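Long-range contacts in RagB/SusD domain protein (Flavobacterium johnsoniae, PDB 5J90), which binds chitin and, as a SusD homolog, probably helps present it for uptake across the outer membrane: residues N39-T44 with K325-M330; M127-D132 with F429-E434; D241-I246 with L329-E334; Y251-A256 with A320-K325. One frame throughout, in Å; residues are numbered along the deposited sequence.

Interaction 1: residues N39-T44 with K325-M330; sequences NIQVLT and KEIYLM
Q41 and L329 mark the closest approach of the two backbones, with CA atoms 8.7 Å apart, so the contact between the 39-44 loop and the 325-330 segment is made by side chains, with no hydrogen bond across it. From the loop, I40, Q41 and L43 all point toward the other segment, where I327 and L329 point back. Q41 and L329 run antiparallel alongside one another: CG of Q41 anti to its carbonyl carbon (chi1 -69°) and an extended chain beyond it lay the side chain along L329, with CD of Q41 3.8 Å from CD2 of L329. The amide then reaches I327, where OE1 of Q41 lies 3.3 Å from CG2 of I327. I327 belongs to strand 326-328, half of a two-stranded antiparallel sheet with 244-247 in this predominantly helical SusD-like fold, and the chain turns a corner at L329. At one end of the contact I40 CG2 meets L329 CD1 at 3.9 Å. At the other, L43 and I327 meet tip to tip, with L43 CD2 3.9 Å from I327 CD1; I327 reaches it with chi2 at 92°, well off a staggered value. Shortening Q41 to an alanine removes the whole amide arm, which would probably leave L329 CD2 and I327 CG2 without their cover and Q53 OE1 without its weak amide donor. The aliphatic part of Q41 also packs on R129 of helix 113-134, where I40 rests on L122 and E125, and L329 on E125.

Interaction 2: residues M127-D132 with F429-E434; sequences MHRMTD and FPEGQE
OE2 of E431 is gripped by three groups: the amide N of Q433 at 3.0 Å, the guanidinium of R129 across the contact, and NE2 of Q53. E431 is the N-cap of helix 432-442, which here meets helix 113-134 in the helical core of the SusD-like fold. Its carboxylate receives two amides of the first turn. Q433 N approaches OE2 from above the carboxylate plane, 42° out of it, whereas OE1 of E431 is met by E434 N at 3.0 Å on the syn side, somewhat out of the plane. A bend at chi2 (-60°) folds the carboxylate back over these N-H groups. The salt bridge from R129 includes only a weak hydrogen bond, with NH1 of R129 3.4 Å from OE2 of E431 and an N-H...O angle of 132°; the oxygen lies at the guanidinium edge, with the two planes steeply inclined. A water reinforces it, accepting from R129 NH1 and donating to OE1 of E431. The other terminal nitrogen, NH2 of R129, is held by OE1 of Q53, so Q53 steadies both partners. CB and CG of Q433 cross over the arginine; the amide of Q433 has its strongest polar partner in S57. Two further waters join the helices. One links H128 NE2 to E434 OE1; H128 ND1 is held by the V124 carbonyl, and E434 OE1 shares R213 with D132 OD2, so the arginine probably offsets the two acids. D132 OD1 bonds to Y158 OH. The last water donates to D132 OD2 at 2.8 Å and accepts from Q433 NE2 at 3.1 Å.

Interaction 3: residues D241-I246 with L329-E334; sequences DDSFKI and LMNAAE
The side chains of F244 and L329 run abreast, leaving in the same direction, with the leucine along the rim of the phenylalanine ring. L329 CB sits at the ring edge, near its plane and 3.9 Å from F244 CD2, while L329 CD1 reaches F244 CE2. The same methyl is met by I246, whose side chain crosses that of L329 obliquely and brings CG1 to 3.8 Å from L329 CD1. M330 leaves from the same face of the sheet as F244, but an extended chain (chi1 and chi2 both anti) carries its end away toward F202 and T205 of helix 196-213; F202 also stacks on the F244 ring. The backbones pair antiparallel, F244 N giving to M330 O at 2.8 Å. F244 O takes two amides, L329 N at 2.9 Å and M330 N at 3.1 Å, the signature of a classic beta bulge. Beyond the sheet, the hydroxyl of S243, set anti to its carbonyl carbon (chi1 -60°), accepts from A332 N at 3.0 Å, at the start of helix 332-344, and also bonds to the carbonyl of N240. With an alanine in place of S243 the hydroxyl is gone, and A332 N is likely to lose its acceptor and the N240 carbonyl its mate. Beside the apolar cluster of F244, I246 and L329, the bulge thus satisfies F244 O twice over, and the serine hydroxyl couples the strand to the first turn of helix 332-344.

Interaction 4: residues Y251-A256 with A320-K325; sequences YTNPIA and AVVRSK
V322, the last residue of a 3-10 turn, carries most of the apolar contact with N253, I255 and A256, just after V321, whose carbonyl accepts from a water that in turn accepts from ND2 of N253 at 3.0 Å. CG1 of V322 lies 3.9 Å from CB of I255, the two side chains crossing at about a right angle, and it also touches the amide end of N253. With CG1 anti to the carbonyl carbon (chi1 -60°), CG2 takes the crowded position between backbone N and carbonyl carbon, which sets it against the backbone of A256. The O of V322 is flanked by CB of N253 at 3.2 Å and by CB of A256. R323, at the centre of an inverse gamma turn, brushes the A256 methyl with its CG while its guanidinium goes to D288. The backbone of S324 supplies the one direct hydrogen bond: its O accepts from N253 N at 2.9 Å, almost straight at 168° and nearly along the C=O axis. The same oxygen, S324 O, receives a CA-H...O contact from T252 CA at 3.4 Å. The hydroxyl of S324 turns to the amide of E326. K325 closes the run, its CA lying 3.3 Å from Y251 O; that buried carbonyl has no conventional hydrogen-bond partner in the model, so the CA-H contact is probably only a partial substitute. On the facing segment OD1 of N253 accepts from I255 N at 2.9 Å, an Asx turn that caps the entry to helix 255-261.

Overall arrangement
Interactions 1 and 4 lie closest, their centres about 9 Å apart; they share K325, and T44 packs on Y251. Interaction 3 continues from interaction 1 along the same chain: they share L329 and M330, and the sheet joins them through the probable hydrogen bond from I327 N to I246 O (2.8 Å) and the salt bridge of E326 with K245. Interaction 2 meets interaction 1, about 11 Å away between centres, where Q41 packs on R129 and E431, and touches interaction 4 through F429 on V321 and P430 on V322. Its centre is about 3 Å from that of the chain, against about 17 Å for interaction 4. No chitin takes part in these contacts, so none is tied to a binding site.

Interaction 1: residues N39-T44 with K325-M330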
loop_
_atom_site.group_PDB
_atom_site.type_symbol
_atom_site.label_atom_id
_atom_site.label_comp_id
_atom_site.label_asym_id
_atom_site.label_seq_id
_atom_site.Cartn_x
_atom_site.Cartn_y
_atom_site.Cartn_z
ATOM N N ASN A 39 25.628 -17.448 6.787
ATOM C CA ASN A 39 25.278 -16.443 5.775
ATOM C C ASN A 39 23.908 -15.799 5.906
ATOM O O ASN A 39 23.455 -15.143 4.979
ATOM C CB ASN A 39 25.472 -16.991 4.354
ATOM C CG ASN A 39 26.933 -17.246 4.027
ATOM O OD1 ASN A 39 27.671 -16.328 3.649
ATOM N ND2 ASN A 39 27.363 -18.488 4.185
ATOM N N ILE A 40 23.243 -15.977 7.041
ATOM C CA ILE A 40 22.063 -15.159 7.332
ATOM C C ILE A 40 22.552 -13.722 7.459
ATOM O O ILE A 40 22.104 -12.828 6.733
ATOM C CB ILE A 40 21.338 -15.638 8.598
ATOM C CG1 ILE A 40 20.800 -17.050 8.369
ATOM C CG2 ILE A 40 20.213 -14.666 8.990
ATOM C CD1 ILE A 40 20.524 -17.804 9.650
ATOM N N GLN A 41 23.494 -13.505 8.376
ATOM C CA GLN A 41 24.432 -12.399 8.262
ATOM C C GLN A 41 25.745 -13.004 7.801
ATOM O O GLN A 41 26.242 -13.950 8.416
ATOM C CB GLN A 41 24.627 -11.688 9.601
ATOM C CG GLN A 41 23.393 -10.940 10.035
ATOM C CD GLN A 41 23.651 -10.059 11.233
ATOM O OE1 GLN A 41 24.543 -10.326 12.043
ATOM N NE2 GLN A 41 22.879 -8.992 11.353
ATOM N N VAL A 42 26.303 -12.494 6.709
ATOM C CA VAL A 42 27.548 -13.062 6.197
ATOM C C VAL A 42 28.685 -12.817 7.179
ATOM O O VAL A 42 29.064 -11.678 7.440
ATOM C CB VAL A 42 27.897 -12.508 4.808
ATOM C CG1 VAL A 42 29.277 -13.002 4.377
ATOM C CG2 VAL A 42 26.829 -12.924 3.803
ATOM N N LEU A 43 29.214 -13.895 7.748
ATOM C CA LEU A 43 30.202 -13.751 8.807
ATOM C C LEU A 43 31.588 -13.457 8.263
ATOM O O LEU A 43 32.385 -12.780 8.921
ATOM C CB LEU A 43 30.215 -14.994 9.697
ATOM C CG LEU A 43 28.910 -15.255 10.444
ATOM C CD1 LEU A 43 29.079 -16.423 11.405
ATOM C CD2 LEU A 43 28.421 -14.012 11.179
ATOM N N THR A 44 31.874 -13.962 7.067
ATOM C CA THR A 44 33.170 -13.738 6.435
ATOM C C THR A 44 33.037 -13.812 4.914
ATOM O O THR A 44 32.232 -14.576 4.395
ATOM C CB THR A 44 34.211 -14.771 6.937
ATOM O OG1 THR A 44 35.535 -14.327 6.602
ATOM C CG2 THR A 44 33.961 -16.134 6.319
ATOM N N LYS A 325 32.235 -14.100 19.331
ATOM C CA LYS A 325 32.007 -15.121 18.318
ATOM C C LYS A 325 30.537 -15.549 18.304
ATOM O O LYS A 325 30.163 -16.468 17.592
ATOM C CB LYS A 325 32.927 -16.320 18.560
ATOM C CG LYS A 325 34.410 -15.948 18.600
ATOM C CD LYS A 325 35.283 -17.114 19.085
ATOM C CE LYS A 325 35.541 -18.090 17.959
ATOM N NZ LYS A 325 36.444 -19.205 18.405
ATOM N N GLU A 326 29.713 -14.874 19.105
ATOM C CA GLU A 326 28.271 -15.133 19.128
ATOM C C GLU A 326 27.523 -13.945 18.543
ATOM O O GLU A 326 27.704 -12.802 18.968
ATOM C CB GLU A 326 27.812 -15.443 20.552
ATOM C CG GLU A 326 28.663 -16.540 21.174
ATOM C CD GLU A 326 28.106 -17.132 22.451
ATOM O OE1 GLU A 326 27.075 -16.652 22.959
ATOM O OE2 GLU A 326 28.719 -18.102 22.947
ATOM N N ILE A 327 26.689 -14.233 17.549
ATOM C CA ILE A 327 25.972 -13.194 16.809
ATOM C C ILE A 327 24.474 -13.409 17.005
ATOM O O ILE A 327 23.904 -14.387 16.519
ATOM C CB ILE A 327 26.322 -13.228 15.308
ATOM C CG1 ILE A 327 27.829 -13.046 15.078
ATOM C CG2 ILE A 327 25.549 -12.159 14.555
ATOM C CD1 ILE A 327 28.611 -14.344 15.012
ATOM N N TYR A 328 23.853 -12.502 17.749
ATOM C CA TYR A 328 22.431 -12.636 18.085
ATOM C C TYR A 328 21.551 -12.180 16.934
ATOM O O TYR A 328 21.764 -11.112 16.350
ATOM C CB TYR A 328 22.098 -11.855 19.356
ATOM C CG TYR A 328 22.595 -12.547 20.606
ATOM C CD1 TYR A 328 23.931 -12.487 20.967
ATOM C CD2 TYR A 328 21.738 -13.300 21.397
ATOM C CE1 TYR A 328 24.393 -13.136 22.099
ATOM C CE2 TYR A 328 22.186 -13.951 22.527
ATOM C CZ TYR A 328 23.517 -13.860 22.869
ATOM O OH TYR A 328 23.982 -14.510 23.992
ATOM N N LEU A 329 20.567 -13.006 16.602
ATOM C CA LEU A 329 19.652 -12.694 15.512
ATOM C C LEU A 329 18.210 -12.498 15.984
ATOM O O LEU A 329 17.412 -11.878 15.285
ATOM C CB LEU A 329 19.728 -13.767 14.425
ATOM C CG LEU A 329 21.074 -13.841 13.709
ATOM C CD1 LEU A 329 21.108 -15.064 12.801
ATOM C CD2 LEU A 329 21.339 -12.560 12.927
ATOM N N MET A 330 17.870 -13.021 17.159
ATOM C CA MET A 330 16.563 -12.755 17.768
ATOM C C MET A 330 16.656 -12.981 19.276
ATOM O O MET A 330 16.812 -14.119 19.729
ATOM C CB MET A 330 15.476 -13.639 17.159
ATOM C CG MET A 330 14.080 -13.365 17.720
ATOM S SD MET A 330 12.818 -14.500 17.095
ATOM C CE MET A 330 12.584 -13.875 15.445
#

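Interaction 2: residues M127-D132 with F429-E434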
loop_
_atom_site.group_PDB
_atom_site.type_symbol
_atom_site.label_atom_id
_atom_site.label_comp_id
_atom_site.label_asym_id
_atom_site.label_seq_id
_atom_site.Cartn_x
_atom_site.Cartn_y
_atom_site.Cartn_z
ATOM N N MET A 127 15.311 -16.049 4.694
ATOM C CA MET A 127 14.587 -15.503 3.547
ATOM C C MET A 127 13.526 -14.444 3.869
ATOM O O MET A 127 13.204 -13.629 2.999
ATOM C CB MET A 127 14.029 -16.621 2.653
ATOM C CG MET A 127 15.119 -17.574 2.118
ATOM S SD MET A 127 16.466 -16.761 1.215
ATOM C CE MET A 127 15.592 -16.164 -0.231
ATOM N N HIS A 128 13.000 -14.414 5.098
ATOM C CA HIS A 128 12.091 -13.309 5.428
ATOM C C HIS A 128 12.832 -11.975 5.331
ATOM O O HIS A 128 12.264 -10.962 4.917
ATOM C CB HIS A 128 11.376 -13.480 6.789
ATOM C CG HIS A 128 12.179 -13.021 7.976
ATOM N ND1 HIS A 128 13.135 -13.810 8.582
ATOM C CD2 HIS A 128 12.174 -11.849 8.659
ATOM C CE1 HIS A 128 13.678 -13.147 9.592
ATOM N NE2 HIS A 128 13.110 -11.956 9.661
ATOM N N ARG A 129 14.121 -11.977 5.670
ATOM C CA ARG A 129 14.948 -10.781 5.521
ATOM C C ARG A 129 15.014 -10.352 4.056
ATOM O O ARG A 129 14.910 -9.162 3.729
ATOM C CB ARG A 129 16.353 -11.041 6.075
ATOM C CG ARG A 129 16.383 -11.165 7.599
ATOM C CD ARG A 129 17.614 -11.944 8.110
ATOM N NE ARG A 129 18.880 -11.504 7.507
ATOM C CZ ARG A 129 19.619 -10.483 7.936
ATOM N NH1 ARG A 129 19.243 -9.753 8.979
ATOM N NH2 ARG A 129 20.756 -10.176 7.318
ATOM N N MET A 130 15.171 -11.329 3.167
ATOM C CA MET A 130 15.227 -11.061 1.735
ATOM C C MET A 130 13.952 -10.397 1.222
ATOM O O MET A 130 14.013 -9.356 0.564
ATOM C CB MET A 130 15.497 -12.360 0.976
ATOM C CG MET A 130 15.866 -12.152 -0.497
ATOM S SD MET A 130 17.550 -11.506 -0.754
ATOM C CE MET A 130 18.532 -12.915 -0.223
ATOM N N THR A 131 12.793 -10.976 1.525
ATOM C CA THR A 131 11.565 -10.346 1.052
ATOM C C THR A 131 11.285 -9.016 1.754
ATOM O O THR A 131 10.768 -8.080 1.139
ATOM C CB THR A 131 10.340 -11.285 1.100
ATOM O OG1 THR A 131 9.180 -10.574 0.644
ATOM C CG2 THR A 131 10.059 -11.763 2.515
ATOM N N ASP A 132 11.677 -8.899 3.016
ATOM C CA ASP A 132 11.509 -7.628 3.706
ATOM C C ASP A 132 12.357 -6.518 3.097
ATOM O O ASP A 132 12.054 -5.339 3.268
ATOM C CB ASP A 132 11.811 -7.779 5.192
ATOM C CG ASP A 132 10.736 -8.541 5.929
ATOM O OD1 ASP A 132 9.652 -8.805 5.360
ATOM O OD2 ASP A 132 10.985 -8.867 7.106
ATOM N N PHE A 429 19.781 -4.031 19.232
ATOM C CA PHE A 429 21.089 -3.618 18.738
ATOM C C PHE A 429 22.053 -4.798 18.848
ATOM O O PHE A 429 22.024 -5.517 19.852
ATOM C CB PHE A 429 21.595 -2.428 19.563
ATOM C CG PHE A 429 22.931 -1.909 19.114
ATOM C CD1 PHE A 429 24.100 -2.338 19.739
ATOM C CD2 PHE A 429 23.025 -1.001 18.072
ATOM C CE1 PHE A 429 25.336 -1.872 19.324
ATOM C CE2 PHE A 429 24.263 -0.531 17.653
ATOM C CZ PHE A 429 25.419 -0.972 18.284
ATOM N N PRO A 430 22.918 -5.008 17.833
ATOM C CA PRO A 430 23.191 -4.224 16.622
ATOM C C PRO A 430 22.513 -4.765 15.349
ATOM O O PRO A 430 22.988 -4.496 14.240
ATOM C CB PRO A 430 24.706 -4.383 16.480
ATOM C CG PRO A 430 24.924 -5.809 16.878
ATOM C CD PRO A 430 23.901 -6.100 17.980
ATOM N N GLU A 431 21.427 -5.518 15.498
ATOM C CA GLU A 431 20.794 -6.172 14.343
ATOM C C GLU A 431 19.844 -5.226 13.575
ATOM O O GLU A 431 18.630 -5.189 13.794
ATOM C CB GLU A 431 20.086 -7.457 14.788
ATOM C CG GLU A 431 19.975 -8.527 13.704
ATOM C CD GLU A 431 19.192 -8.047 12.492
ATOM O OE1 GLU A 431 17.941 -8.123 12.513
ATOM O OE2 GLU A 431 19.822 -7.577 11.523
ATOM N N GLY A 432 20.423 -4.470 12.656
ATOM C CA GLY A 432 19.708 -3.387 12.012
ATOM C C GLY A 432 18.554 -3.770 11.106
ATOM O O GLY A 432 17.652 -2.961 10.917
ATOM N N GLN A 433 18.562 -4.978 10.554
ATOM C CA GLN A 433 17.520 -5.362 9.604
ATOM C C GLN A 433 16.133 -5.405 10.250
ATOM O O GLN A 433 15.189 -4.819 9.722
ATOM C CB GLN A 433 17.877 -6.693 8.936
ATOM C CG GLN A 433 16.819 -7.229 7.967
ATOM C CD GLN A 433 16.637 -6.378 6.717
ATOM O OE1 GLN A 433 17.524 -5.613 6.312
ATOM N NE2 GLN A 433 15.475 -6.516 6.092
ATOM N N GLU A 434 16.008 -6.061 11.397
ATOM C CA GLU A 434 14.717 -6.109 12.062
ATOM C C GLU A 434 14.280 -4.712 12.498
ATOM O O GLU A 434 13.114 -4.362 12.391
ATOM C CB GLU A 434 14.766 -7.065 13.249
ATOM C CG GLU A 434 13.411 -7.266 13.933
ATOM C CD GLU A 434 12.312 -7.732 12.990
ATOM O OE1 GLU A 434 12.607 -8.328 11.932
ATOM O OE2 GLU A 434 11.127 -7.514 13.316
HETATM O O HOH W 1 14.300 -9.384 10.132
HETATM O O HOH W 2 16.936 -9.949 10.837
HETATM O O HOH W 3 13.423 -7.886 7.954
#

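Interaction 3: residues D241-I246 with L329-E334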
loop_
_atom_site.group_PDB
_atom_site.type_symbol
_atom_site.label_atom_id
_atom_site.label_comp_id
_atom_site.label_asym_id
_atom_site.label_seq_id
_atom_site.Cartn_x
_atom_site.Cartn_y
_atom_site.Cartn_z
ATOM N N ASP A 241 18.375 -17.693 27.430
ATOM C CA ASP A 241 18.898 -18.906 26.806
ATOM C C ASP A 241 18.036 -19.371 25.627
ATOM O O ASP A 241 18.458 -20.215 24.834
ATOM C CB ASP A 241 19.033 -20.045 27.826
ATOM C CG ASP A 241 20.220 -19.866 28.760
ATOM O OD1 ASP A 241 21.076 -19.000 28.493
ATOM O OD2 ASP A 241 20.297 -20.610 29.760
ATOM N N ASP A 242 16.825 -18.823 25.518
ATOM C CA ASP A 242 15.939 -19.146 24.395
ATOM C C ASP A 242 16.285 -18.368 23.124
ATOM O O ASP A 242 15.756 -18.678 22.044
ATOM C CB ASP A 242 14.469 -18.857 24.744
ATOM C CG ASP A 242 13.939 -19.711 25.882
ATOM O OD1 ASP A 242 14.451 -20.830 26.112
ATOM O OD2 ASP A 242 12.966 -19.245 26.518
ATOM N N SER A 243 17.141 -17.356 23.247
ATOM C CA SER A 243 17.461 -16.474 22.125
ATOM C C SER A 243 18.081 -17.232 20.956
ATOM O O SER A 243 18.775 -18.232 21.142
ATOM C CB SER A 243 18.421 -15.367 22.565
ATOM O OG SER A 243 17.858 -14.563 23.589
ATOM N N PHE A 244 17.835 -16.743 19.743
ATOM C CA PHE A 244 18.436 -17.324 18.548
ATOM C C PHE A 244 19.723 -16.583 18.223
ATOM O O PHE A 244 19.729 -15.363 18.025
ATOM C CB PHE A 244 17.480 -17.276 17.350
ATOM C CG PHE A 244 17.980 -18.050 16.172
ATOM C CD1 PHE A 244 18.026 -19.432 16.209
ATOM C CD2 PHE A 244 18.437 -17.399 15.037
ATOM C CE1 PHE A 244 18.508 -20.159 15.130
ATOM C CE2 PHE A 244 18.923 -18.125 13.957
ATOM C CZ PHE A 244 18.955 -19.502 14.011
ATOM N N LYS A 245 20.821 -17.330 18.187
ATOM C CA LYS A 245 22.137 -16.756 17.920
ATOM C C LYS A 245 22.978 -17.756 17.142
ATOM O O LYS A 245 22.778 -18.974 17.241
ATOM C CB LYS A 245 22.848 -16.383 19.226
ATOM C CG LYS A 245 23.130 -17.570 20.149
ATOM C CD LYS A 245 23.765 -17.107 21.456
ATOM C CE LYS A 245 23.977 -18.256 22.415
ATOM N NZ LYS A 245 24.491 -17.740 23.727
ATOM N N ILE A 246 23.910 -17.232 16.358
ATOM C CA ILE A 246 24.927 -18.061 15.739
ATOM C C ILE A 246 26.139 -18.078 16.654
ATOM O O ILE A 246 26.676 -17.030 17.003
ATOM C CB ILE A 246 25.342 -17.517 14.361
ATOM C CG1 ILE A 246 24.105 -17.255 13.486
ATOM C CG2 ILE A 246 26.320 -18.486 13.692
ATOM C CD1 ILE A 246 23.281 -18.491 13.170
ATOM N N LEU A 329 20.567 -13.006 16.602
ATOM C CA LEU A 329 19.652 -12.694 15.512
ATOM C C LEU A 329 18.210 -12.498 15.984
ATOM O O LEU A 329 17.412 -11.878 15.285
ATOM C CB LEU A 329 19.728 -13.767 14.425
ATOM C CG LEU A 329 21.074 -13.841 13.709
ATOM C CD1 LEU A 329 21.108 -15.064 12.801
ATOM C CD2 LEU A 329 21.339 -12.560 12.927
ATOM N N MET A 330 17.870 -13.021 17.159
ATOM C CA MET A 330 16.563 -12.755 17.768
ATOM C C MET A 330 16.656 -12.981 19.276
ATOM O O MET A 330 16.812 -14.119 19.729
ATOM C CB MET A 330 15.476 -13.639 17.159
ATOM C CG MET A 330 14.080 -13.365 17.720
ATOM S SD MET A 330 12.818 -14.500 17.095
ATOM C CE MET A 330 12.584 -13.875 15.445
ATOM N N ASN A 331 16.566 -11.900 20.042
ATOM C CA ASN A 331 16.654 -11.980 21.497
ATOM C C ASN A 331 15.320 -12.283 22.151
ATOM O O ASN A 331 14.270 -11.907 21.631
ATOM C CB ASN A 331 17.137 -10.654 22.081
ATOM C CG ASN A 331 18.493 -10.240 21.577
ATOM O OD1 ASN A 331 19.410 -11.058 21.469
ATOM N ND2 ASN A 331 18.641 -8.956 21.292
ATOM N N ALA A 332 15.354 -12.918 23.317
ATOM C CA ALA A 332 14.136 -13.131 24.078
ATOM C C ALA A 332 13.369 -11.826 24.328
ATOM O O ALA A 332 12.137 -11.829 24.351
ATOM C CB ALA A 332 14.460 -13.841 25.397
ATOM N N ALA A 333 14.076 -10.714 24.512
ATOM C CA ALA A 333 13.399 -9.438 24.753
ATOM C C ALA A 333 12.383 -9.118 23.656
ATOM O O ALA A 333 11.283 -8.640 23.942
ATOM C CB ALA A 333 14.400 -8.303 24.894
ATOM N N GLU A 334 12.742 -9.405 22.407
ATOM C CA GLU A 334 11.846 -9.144 21.287
ATOM C C GLU A 334 10.526 -9.892 21.441
ATOM O O GLU A 334 9.475 -9.366 21.091
ATOM C CB GLU A 334 12.501 -9.541 19.959
ATOM C CG GLU A 334 11.559 -9.321 18.772
ATOM C CD GLU A 334 12.162 -9.632 17.416
ATOM O OE1 GLU A 334 13.403 -9.733 17.298
ATOM O OE2 GLU A 334 11.372 -9.765 16.454
#

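Interaction 4: residues Y251-A256 with A320-K325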
loop_
_atom_site.group_PDB
_atom_site.type_symbol
_atom_site.label_atom_id
_atom_site.label_comp_id
_atom_site.label_asym_id
_atom_site.label_seq_id
_atom_site.Cartn_x
_atom_site.Cartn_y
_atom_site.Cartn_z
ATOM N N TYR A 251 34.645 -17.441 13.750
ATOM C CA TYR A 251 34.546 -16.024 13.384
ATOM C C TYR A 251 34.047 -15.101 14.486
ATOM O O TYR A 251 33.133 -15.445 15.237
ATOM C CB TYR A 251 33.663 -15.836 12.139
ATOM C CG TYR A 251 34.046 -16.731 10.982
ATOM C CD1 TYR A 251 35.289 -16.612 10.374
ATOM C CD2 TYR A 251 33.172 -17.700 10.507
ATOM C CE1 TYR A 251 35.651 -17.438 9.320
ATOM C CE2 TYR A 251 33.524 -18.527 9.446
ATOM C CZ TYR A 251 34.767 -18.392 8.866
ATOM O OH TYR A 251 35.124 -19.212 7.818
ATOM N N THR A 252 34.654 -13.929 14.563
ATOM C CA THR A 252 34.140 -12.824 15.354
ATOM C C THR A 252 33.094 -12.078 14.502
ATOM O O THR A 252 33.220 -12.022 13.274
ATOM C CB THR A 252 35.298 -11.888 15.744
ATOM O OG1 THR A 252 36.207 -12.609 16.590
ATOM C CG2 THR A 252 34.810 -10.660 16.490
ATOM N N ASN A 253 32.065 -11.520 15.142
ATOM C CA ASN A 253 31.107 -10.650 14.449
ATOM C C ASN A 253 31.876 -9.673 13.540
ATOM O O ASN A 253 32.778 -8.976 14.005
ATOM C CB ASN A 253 30.283 -9.879 15.486
ATOM C CG ASN A 253 29.152 -9.081 14.870
ATOM O OD1 ASN A 253 29.313 -8.459 13.816
ATOM N ND2 ASN A 253 27.997 -9.084 15.535
ATOM N N PRO A 254 31.540 -9.631 12.236
ATOM C CA PRO A 254 32.347 -8.823 11.308
ATOM C C PRO A 254 32.314 -7.326 11.609
ATOM O O PRO A 254 33.203 -6.585 11.175
ATOM C CB PRO A 254 31.720 -9.119 9.932
ATOM C CG PRO A 254 30.362 -9.658 10.233
ATOM C CD PRO A 254 30.498 -10.402 11.540
ATOM N N ILE A 255 31.311 -6.880 12.359
ATOM C CA ILE A 255 31.238 -5.476 12.734
ATOM C C ILE A 255 32.451 -5.046 13.568
ATOM O O ILE A 255 32.863 -3.889 13.513
ATOM C CB ILE A 255 29.909 -5.149 13.457
ATOM C CG1 ILE A 255 28.718 -5.432 12.527
ATOM C CG2 ILE A 255 29.881 -3.696 13.903
ATOM C CD1 ILE A 255 27.382 -5.396 13.233
ATOM N N ALA A 256 33.021 -5.973 14.338
ATOM C CA ALA A 256 34.195 -5.637 15.147
ATOM C C ALA A 256 35.333 -5.114 14.268
ATOM O O ALA A 256 36.001 -4.138 14.623
ATOM C CB ALA A 256 34.643 -6.847 15.951
ATOM N N ALA A 320 31.733 -3.655 22.901
ATOM C CA ALA A 320 32.023 -5.043 23.235
ATOM C C ALA A 320 31.005 -6.059 22.723
ATOM O O ALA A 320 31.343 -7.231 22.548
ATOM C CB ALA A 320 32.224 -5.201 24.744
ATOM N N VAL A 321 29.766 -5.627 22.476
ATOM C CA VAL A 321 28.742 -6.569 22.020
ATOM C C VAL A 321 29.087 -7.222 20.684
ATOM O O VAL A 321 28.616 -8.322 20.400
ATOM C CB VAL A 321 27.314 -5.953 21.951
ATOM C CG1 VAL A 321 26.822 -5.570 23.348
ATOM C CG2 VAL A 321 27.258 -4.779 20.988
ATOM N N VAL A 322 29.909 -6.559 19.869
ATOM C CA VAL A 322 30.349 -7.165 18.610
ATOM C C VAL A 322 31.715 -7.839 18.695
ATOM O O VAL A 322 32.142 -8.489 17.743
ATOM C CB VAL A 322 30.329 -6.175 17.420
ATOM C CG1 VAL A 322 28.907 -5.640 17.204
ATOM C CG2 VAL A 322 31.328 -5.044 17.620
ATOM N N ARG A 323 32.384 -7.705 19.842
ATOM C CA ARG A 323 33.674 -8.368 20.038
ATOM C C ARG A 323 33.421 -9.741 20.644
ATOM O O ARG A 323 33.739 -10.015 21.804
ATOM C CB ARG A 323 34.619 -7.493 20.870
ATOM C CG ARG A 323 34.933 -6.174 20.156
ATOM C CD ARG A 323 36.108 -5.416 20.773
ATOM N NE ARG A 323 35.760 -4.699 21.996
ATOM C CZ ARG A 323 35.301 -3.453 22.032
ATOM N NH1 ARG A 323 35.088 -2.785 20.906
ATOM N NH2 ARG A 323 35.050 -2.873 23.199
ATOM N N SER A 324 32.828 -10.600 19.826
ATOM C CA SER A 324 32.289 -11.872 20.264
ATOM C C SER A 324 32.162 -12.801 19.069
ATOM O O SER A 324 31.976 -12.343 17.929
ATOM C CB SER A 324 30.897 -11.648 20.862
ATOM O OG SER A 324 30.321 -12.864 21.285
ATOM N N LYS A 325 32.235 -14.100 19.331
ATOM C CA LYS A 325 32.007 -15.121 18.318
ATOM C C LYS A 325 30.537 -15.549 18.304
ATOM O O LYS A 325 30.163 -16.468 17.592
ATOM C CB LYS A 325 32.927 -16.320 18.560
ATOM C CG LYS A 325 34.410 -15.948 18.600
ATOM C CD LYS A 325 35.283 -17.114 19.085
ATOM C CE LYS A 325 35.541 -18.090 17.959
ATOM N NZ LYS A 325 36.444 -19.205 18.405
HETATM O O HOH W 4 27.815 -10.140 18.363
#